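Local coordinates for vacuolar aminopeptidase 1 (Saccharomyces cerevisiae, PDB 5JGF), which removes N-terminal amino acids, preferably neutral or hydrophobic ones, from peptides in the yeast vacuole, working as a zinc-dependent dodecamer of the M18 peptidase family, at residues D[25-33]-D[62-70]; D[93-103]-D[114-123]. One frame throughout, in Å; residues are numbered along the deposited sequence.

Interaction 1. Residues D[25-33]-D[62-70]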
# COMPACT_ATOMS: atom_id res chain seq x y z
N THR D 25 -41.41 -22.88 7.87
CA THR D 25 -41.32 -23.71 9.07
C THR D 25 -42.73 -24.04 9.57
O THR D 25 -43.00 -25.16 10.00
CB THR D 25 -40.53 -22.98 10.17
OG1 THR D 25 -39.26 -22.58 9.64
CG2 THR D 25 -40.31 -23.90 11.36
N TYR D 26 -43.63 -23.07 9.50
CA TYR D 26 -45.02 -23.28 9.93
C TYR D 26 -45.67 -24.43 9.17
O TYR D 26 -46.33 -25.28 9.77
CB TYR D 26 -45.85 -22.02 9.72
CG TYR D 26 -45.46 -20.87 10.61
CD1 TYR D 26 -45.68 -20.92 11.99
CD2 TYR D 26 -44.87 -19.72 10.08
CE1 TYR D 26 -45.32 -19.85 12.81
CE2 TYR D 26 -44.51 -18.65 10.90
CZ TYR D 26 -44.74 -18.72 12.26
OH TYR D 26 -44.38 -17.67 13.07
N HIS D 27 -45.48 -24.47 7.85
CA HIS D 27 -46.07 -25.53 7.03
C HIS D 27 -45.46 -26.88 7.38
O HIS D 27 -46.17 -27.88 7.46
CB HIS D 27 -45.85 -25.28 5.52
CG HIS D 27 -46.60 -24.10 4.98
ND1 HIS D 27 -46.05 -22.84 4.93
CD2 HIS D 27 -47.85 -24.00 4.47
CE1 HIS D 27 -46.94 -22.00 4.42
NE2 HIS D 27 -48.04 -22.68 4.13
N VAL D 28 -44.14 -26.90 7.57
CA VAL D 28 -43.43 -28.13 7.90
C VAL D 28 -43.95 -28.76 9.19
O VAL D 28 -44.20 -29.97 9.25
CB VAL D 28 -41.91 -27.88 8.02
CG1 VAL D 28 -41.21 -29.12 8.56
CG2 VAL D 28 -41.34 -27.52 6.65
N VAL D 29 -44.09 -27.95 10.23
CA VAL D 29 -44.61 -28.43 11.50
C VAL D 29 -46.05 -28.91 11.34
O VAL D 29 -46.41 -29.96 11.86
CB VAL D 29 -44.54 -27.32 12.57
CG1 VAL D 29 -45.31 -27.75 13.82
CG2 VAL D 29 -43.08 -27.03 12.93
N SER D 30 -46.85 -28.15 10.59
CA SER D 30 -48.25 -28.49 10.35
C SER D 30 -48.31 -29.81 9.61
O SER D 30 -49.18 -30.63 9.89
CB SER D 30 -48.92 -27.40 9.51
OG SER D 30 -50.30 -27.63 9.39
N PHE D 31 -47.40 -30.01 8.66
CA PHE D 31 -47.34 -31.24 7.88
C PHE D 31 -47.10 -32.45 8.79
O PHE D 31 -47.77 -33.48 8.66
CB PHE D 31 -46.19 -31.16 6.86
CG PHE D 31 -45.88 -32.48 6.19
CD1 PHE D 31 -46.58 -32.88 5.05
CD2 PHE D 31 -44.89 -33.31 6.69
CE1 PHE D 31 -46.29 -34.10 4.42
CE2 PHE D 31 -44.60 -34.53 6.07
CZ PHE D 31 -45.30 -34.92 4.94
N PHE D 32 -46.12 -32.34 9.68
CA PHE D 32 -45.80 -33.43 10.58
C PHE D 32 -46.90 -33.68 11.61
O PHE D 32 -47.13 -34.82 12.02
CB PHE D 32 -44.47 -33.18 11.29
CG PHE D 32 -43.27 -33.31 10.39
CD1 PHE D 32 -43.11 -34.43 9.58
CD2 PHE D 32 -42.30 -32.31 10.36
CE1 PHE D 32 -42.00 -34.56 8.74
CE2 PHE D 32 -41.18 -32.43 9.52
CZ PHE D 32 -41.03 -33.55 8.71
N ALA D 33 -47.56 -32.61 12.05
CA ALA D 33 -48.65 -32.74 13.01
C ALA D 33 -49.77 -33.54 12.37
O ALA D 33 -50.37 -34.41 13.01
CB ALA D 33 -49.16 -31.37 13.42
N TYR D 62 -47.63 -35.94 20.96
CA TYR D 62 -46.79 -34.90 20.39
C TYR D 62 -47.33 -33.56 20.85
O TYR D 62 -48.51 -33.44 21.18
CB TYR D 62 -46.73 -34.97 18.86
CG TYR D 62 -47.95 -34.45 18.12
CD1 TYR D 62 -49.06 -35.26 17.90
CD2 TYR D 62 -47.97 -33.15 17.60
CE1 TYR D 62 -50.16 -34.80 17.18
CE2 TYR D 62 -49.06 -32.68 16.88
CZ TYR D 62 -50.16 -33.50 16.68
OH TYR D 62 -51.23 -33.04 15.96
N THR D 63 -46.46 -32.56 20.91
CA THR D 63 -46.87 -31.23 21.32
C THR D 63 -46.15 -30.25 20.41
O THR D 63 -45.18 -30.61 19.73
CB THR D 63 -46.52 -30.94 22.80
OG1 THR D 63 -47.09 -29.69 23.18
CG2 THR D 63 -45.00 -30.89 23.00
N ILE D 64 -46.62 -29.01 20.40
CA ILE D 64 -46.03 -27.99 19.55
C ILE D 64 -45.87 -26.70 20.33
O ILE D 64 -46.72 -26.34 21.14
CB ILE D 64 -46.91 -27.72 18.31
CG1 ILE D 64 -47.07 -29.01 17.51
CG2 ILE D 64 -46.29 -26.63 17.44
CD1 ILE D 64 -48.06 -28.90 16.36
N ARG D 65 -44.77 -26.00 20.08
CA ARG D 65 -44.51 -24.73 20.73
C ARG D 65 -44.29 -23.68 19.65
O ARG D 65 -43.54 -23.91 18.71
CB ARG D 65 -43.27 -24.81 21.62
CG ARG D 65 -42.89 -23.47 22.25
CD ARG D 65 -41.63 -23.59 23.10
NE ARG D 65 -41.83 -24.47 24.25
CZ ARG D 65 -40.88 -24.77 25.13
NH1 ARG D 65 -39.66 -24.26 24.99
NH2 ARG D 65 -41.15 -25.58 26.14
N ASN D 66 -44.98 -22.54 19.78
CA ASN D 66 -44.82 -21.43 18.84
C ASN D 66 -45.23 -21.78 17.41
O ASN D 66 -45.08 -20.96 16.50
CB ASN D 66 -43.36 -20.96 18.86
CG ASN D 66 -43.19 -19.55 18.31
OD1 ASN D 66 -43.71 -18.59 18.87
ND2 ASN D 66 -42.45 -19.43 17.20
N GLY D 67 -45.73 -22.99 17.21
CA GLY D 67 -46.13 -23.43 15.88
C GLY D 67 -44.94 -23.76 15.00
O GLY D 67 -45.10 -24.02 13.81
N THR D 68 -43.74 -23.78 15.58
CA THR D 68 -42.51 -24.06 14.82
C THR D 68 -41.54 -25.00 15.53
O THR D 68 -40.44 -25.25 15.02
CB THR D 68 -41.75 -22.74 14.54
OG1 THR D 68 -41.38 -22.14 15.79
CG2 THR D 68 -42.61 -21.77 13.76
N ASN D 69 -41.94 -25.51 16.69
CA ASN D 69 -41.10 -26.39 17.52
C ASN D 69 -42.02 -27.56 17.89
O ASN D 69 -43.00 -27.38 18.62
CB ASN D 69 -40.68 -25.58 18.75
CG ASN D 69 -39.73 -26.31 19.69
OD1 ASN D 69 -39.52 -25.86 20.81
ND2 ASN D 69 -39.14 -27.42 19.25
N LEU D 70 -41.71 -28.75 17.38
CA LEU D 70 -42.55 -29.92 17.63
C LEU D 70 -41.80 -31.10 18.23
O LEU D 70 -40.64 -31.35 17.89
CB LEU D 70 -43.22 -30.36 16.32
CG LEU D 70 -44.14 -31.59 16.30
CD1 LEU D 70 -45.13 -31.45 15.17
CD2 LEU D 70 -43.32 -32.86 16.15
O HOH W 1 -47.37 -24.62 12.33
O HOH W 2 -45.32 -18.10 15.66
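Val29 packs at the centre of the apolar contact, wedging its two methyls against the hairpin of strands 58-65 and 69-76, part of the mixed sheet that carries zinc ligands such as His91; helix 25-38 runs nearly antiparallel to strand 58-65 (164°). Val29 CG1, anti to the backbone N (chi1 170°), lies 3.9 Å from both Ile64 CG2 and Leu70 CD1. The other branch rests on the turn, with Val29 CG2 3.6 Å from Thr68 CA. One helical turn on, Ala33 CB touches Ile64 CD1 and lies 3.7 Å from Tyr62 CE2; Tyr62 OH bonds to Asp37 of the same helix. Were Tyr62 an alanine, the loss of ring and hydroxyl would probably leave a gap beside the Ala33 methyl and Asp37 without this partner.

At the start of the helix, Tyr26 and Thr68 run side by side, Tyr26 CE1 3.5 Å from Thr68 CG2. Thr68 places OG1 between its backbone N and carbonyl carbon (chi1 61°), which puts CG2 beside the ring and leaves Thr68 OG1 to receive Asn66 ND2 at 3.2 Å, nearly straight; Asp296 is a further partner.

The polar links between helix and hairpin run through water. One molecule donates to Tyr26 O and Gly67 O, each at 2.8 Å; a second bridges Tyr26 OH, which also bonds Asp237, to Asn66 O. Asn66 OD1 meets Arg426 of a second subunit.

With no direct hydrogen bond across, the direct fit is van der Waals packing of methyls, two tyrosine rings and the turn backbone, while the first water supplies the hydrogens that let two acceptors share one partner.

Interaction 2. Residues D[93-103]-D[114-123]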
# COMPACT_ATOMS: atom_id res chain seq x y z
N ASP D 93 -36.19 -25.08 10.78
CA ASP D 93 -36.07 -23.76 10.18
C ASP D 93 -35.01 -23.89 9.10
O ASP D 93 -34.12 -24.75 9.19
CB ASP D 93 -35.64 -22.70 11.22
CG ASP D 93 -34.27 -22.98 11.83
OD1 ASP D 93 -33.44 -22.04 11.87
OD2 ASP D 93 -34.03 -24.12 12.27
N ALA D 94 -35.12 -23.08 8.06
CA ALA D 94 -34.14 -23.09 6.98
C ALA D 94 -33.87 -21.66 6.57
O ALA D 94 -34.69 -20.77 6.81
CB ALA D 94 -34.68 -23.87 5.79
N LEU D 95 -32.71 -21.41 5.96
CA LEU D 95 -32.38 -20.07 5.52
C LEU D 95 -33.52 -19.56 4.65
O LEU D 95 -34.03 -20.29 3.79
CB LEU D 95 -31.07 -20.05 4.73
CG LEU D 95 -29.84 -19.58 5.50
CD1 LEU D 95 -29.60 -20.51 6.69
CD2 LEU D 95 -28.62 -19.57 4.58
N THR D 96 -33.92 -18.31 4.87
CA THR D 96 -35.00 -17.75 4.09
C THR D 96 -34.94 -16.22 4.11
O THR D 96 -33.95 -15.64 4.56
CB THR D 96 -36.38 -18.24 4.63
OG1 THR D 96 -37.42 -17.85 3.73
CG2 THR D 96 -36.67 -17.65 6.01
N VAL D 97 -35.99 -15.59 3.62
CA VAL D 97 -36.09 -14.14 3.59
C VAL D 97 -37.42 -13.80 4.25
O VAL D 97 -38.45 -14.36 3.90
CB VAL D 97 -36.06 -13.61 2.13
CG1 VAL D 97 -36.33 -12.12 2.11
CG2 VAL D 97 -34.71 -13.91 1.51
N LYS D 98 -37.38 -12.89 5.22
CA LYS D 98 -38.57 -12.50 5.97
C LYS D 98 -39.09 -11.12 5.61
O LYS D 98 -38.31 -10.18 5.49
CB LYS D 98 -38.26 -12.51 7.47
CG LYS D 98 -37.89 -13.86 8.06
CD LYS D 98 -39.13 -14.72 8.21
CE LYS D 98 -38.86 -15.96 9.04
NZ LYS D 98 -40.13 -16.71 9.26
N LEU D 99 -40.40 -10.98 5.44
CA LEU D 99 -40.94 -9.65 5.18
C LEU D 99 -40.71 -8.87 6.46
O LEU D 99 -40.81 -9.43 7.56
CB LEU D 99 -42.44 -9.70 4.89
CG LEU D 99 -42.85 -9.69 3.42
CD1 LEU D 99 -42.43 -10.99 2.76
CD2 LEU D 99 -44.36 -9.50 3.31
N LYS D 100 -40.37 -7.59 6.34
CA LYS D 100 -40.15 -6.77 7.52
C LYS D 100 -41.48 -6.43 8.19
O LYS D 100 -42.54 -6.58 7.57
CB LYS D 100 -39.41 -5.49 7.13
CG LYS D 100 -37.91 -5.70 6.92
CD LYS D 100 -37.25 -4.50 6.27
CE LYS D 100 -35.73 -4.66 6.23
NZ LYS D 100 -35.17 -3.97 5.02
N PRO D 101 -41.46 -6.01 9.46
CA PRO D 101 -42.68 -5.65 10.20
C PRO D 101 -43.53 -4.72 9.35
O PRO D 101 -44.76 -4.79 9.35
CB PRO D 101 -42.13 -4.99 11.46
CG PRO D 101 -40.91 -5.81 11.73
CD PRO D 101 -40.28 -5.94 10.34
N VAL D 102 -42.86 -3.83 8.63
CA VAL D 102 -43.52 -2.91 7.71
C VAL D 102 -42.80 -3.19 6.39
O VAL D 102 -41.66 -2.78 6.21
CB VAL D 102 -43.32 -1.43 8.10
CG1 VAL D 102 -43.95 -0.52 7.04
CG2 VAL D 102 -43.94 -1.15 9.46
N SER D 103 -43.46 -3.91 5.49
CA SER D 103 -42.84 -4.25 4.21
C SER D 103 -43.13 -3.20 3.15
O SER D 103 -42.59 -3.26 2.05
CB SER D 103 -43.35 -5.60 3.71
OG SER D 103 -44.69 -5.50 3.24
N ILE D 114 -41.02 -4.85 -1.98
CA ILE D 114 -41.37 -5.08 -0.58
C ILE D 114 -40.10 -5.10 0.25
O ILE D 114 -39.08 -5.66 -0.18
CB ILE D 114 -42.14 -6.40 -0.37
CG1 ILE D 114 -41.38 -7.57 -1.01
CG2 ILE D 114 -43.55 -6.28 -0.93
CD1 ILE D 114 -41.99 -8.93 -0.68
N ALA D 115 -40.15 -4.49 1.42
CA ALA D 115 -39.01 -4.45 2.32
C ALA D 115 -38.90 -5.79 3.03
O ALA D 115 -39.88 -6.26 3.62
CB ALA D 115 -39.17 -3.32 3.32
N VAL D 116 -37.73 -6.40 2.98
CA VAL D 116 -37.50 -7.70 3.60
C VAL D 116 -36.16 -7.75 4.32
O VAL D 116 -35.34 -6.85 4.18
CB VAL D 116 -37.52 -8.84 2.54
CG1 VAL D 116 -38.86 -8.84 1.81
CG2 VAL D 116 -36.38 -8.65 1.55
N ALA D 117 -35.96 -8.82 5.09
CA ALA D 117 -34.72 -9.00 5.83
C ALA D 117 -34.27 -10.45 5.71
O ALA D 117 -35.10 -11.36 5.55
CB ALA D 117 -34.93 -8.64 7.30
N PRO D 118 -32.96 -10.70 5.77
CA PRO D 118 -32.47 -12.07 5.66
C PRO D 118 -32.60 -12.85 6.96
O PRO D 118 -32.41 -12.29 8.04
CB PRO D 118 -31.01 -11.88 5.26
CG PRO D 118 -30.63 -10.66 6.08
CD PRO D 118 -31.84 -9.75 5.91
N TYR D 119 -32.95 -14.12 6.86
CA TYR D 119 -33.04 -15.01 8.01
C TYR D 119 -31.86 -15.93 7.74
O TYR D 119 -31.95 -16.84 6.91
CB TYR D 119 -34.34 -15.81 8.01
CG TYR D 119 -34.41 -16.83 9.14
CD1 TYR D 119 -34.72 -16.44 10.44
CD2 TYR D 119 -34.09 -18.17 8.90
CE1 TYR D 119 -34.72 -17.37 11.49
CE2 TYR D 119 -34.09 -19.10 9.94
CZ TYR D 119 -34.40 -18.70 11.23
OH TYR D 119 -34.40 -19.62 12.25
N GLY D 120 -30.74 -15.71 8.42
CA GLY D 120 -29.57 -16.50 8.14
C GLY D 120 -28.86 -15.83 6.97
O GLY D 120 -29.23 -14.71 6.59
N GLY D 121 -27.87 -16.49 6.38
CA GLY D 121 -27.12 -15.90 5.28
C GLY D 121 -27.73 -15.91 3.89
O GLY D 121 -27.17 -16.52 2.98
N THR D 122 -28.86 -15.24 3.71
CA THR D 122 -29.51 -15.19 2.41
C THR D 122 -29.32 -13.82 1.76
O THR D 122 -28.48 -13.03 2.19
CB THR D 122 -31.02 -15.48 2.53
OG1 THR D 122 -31.63 -14.52 3.38
CG2 THR D 122 -31.25 -16.89 3.10
N LEU D 123 -30.10 -13.54 0.72
CA LEU D 123 -30.00 -12.27 -0.00
C LEU D 123 -28.60 -12.06 -0.58
O LEU D 123 -28.07 -10.94 -0.57
CB LEU D 123 -30.37 -11.09 0.91
CG LEU D 123 -31.83 -11.05 1.37
CD1 LEU D 123 -32.05 -9.82 2.25
CD2 LEU D 123 -32.75 -11.01 0.16
O HOH W 3 -35.55 -4.77 1.98
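Tyr119 swings its ring away from its own backbone N (chi1 175°) and toward Asp93, whose carboxylate is turned between its backbone N and carbonyl carbon (chi1 62°). The phenol donates to Asp93 OD1, Tyr119 OH lying 2.6 Å from it on the anti side, with ring and carboxylate planes 83° apart. Asp93 also accepts from the backbone N of Glu298 and Glu299, tying this pair to the zinc-binding residues as a second shell.

Thr96 O is gripped twice, by Tyr119 N at 2.9 Å and by Thr122 OG1 at 2.8 Å, from opposite faces of its plane. Lys98 and Ala117 form the next hydrogen-bonded antiparallel pair, Lys98 N to Ala117 O at 2.8 Å and Ala117 N to Lys98 O at 2.7 Å. Between these pairs Val97 points to the other face of the sheet, Val97 CG1 3.5 Å from Val116 CG2. Lys98 runs alongside Tyr119 and ends in salt bridges to Asp237 and Asp239; Lys100 NZ makes a weak bond to Val116 O and a salt bridge to Glu181.

Strands 96-99 and 112-119 are antiparallel neighbours in a six-stranded antiparallel sheet, with 233-242 on the far side of 96-99; helix 216-226 packs on Leu99, and Asn407 of a second subunit bonds Val116 O.

Interaction 1 packs a helix on the edge region of the large mixed sheet, whereas interaction 2 pairs two strands of the separate six-stranded antiparallel sheet. The second is the larger and more buried, held by direct backbone bonds, while the first depends on apolar packing and water. They share no helix or strand, yet they meet where Thr25 OG1 packs on Asp93 CA, 3.4 Å away. Asp237, on strand 233-242, also joins them: it bonds Tyr26 from residues 25-33 and Lys98 from residues 93-103. Interaction 2 comes nearer to the zinc site, through Asp93 and Leu95, and both contacts reach a second subunit.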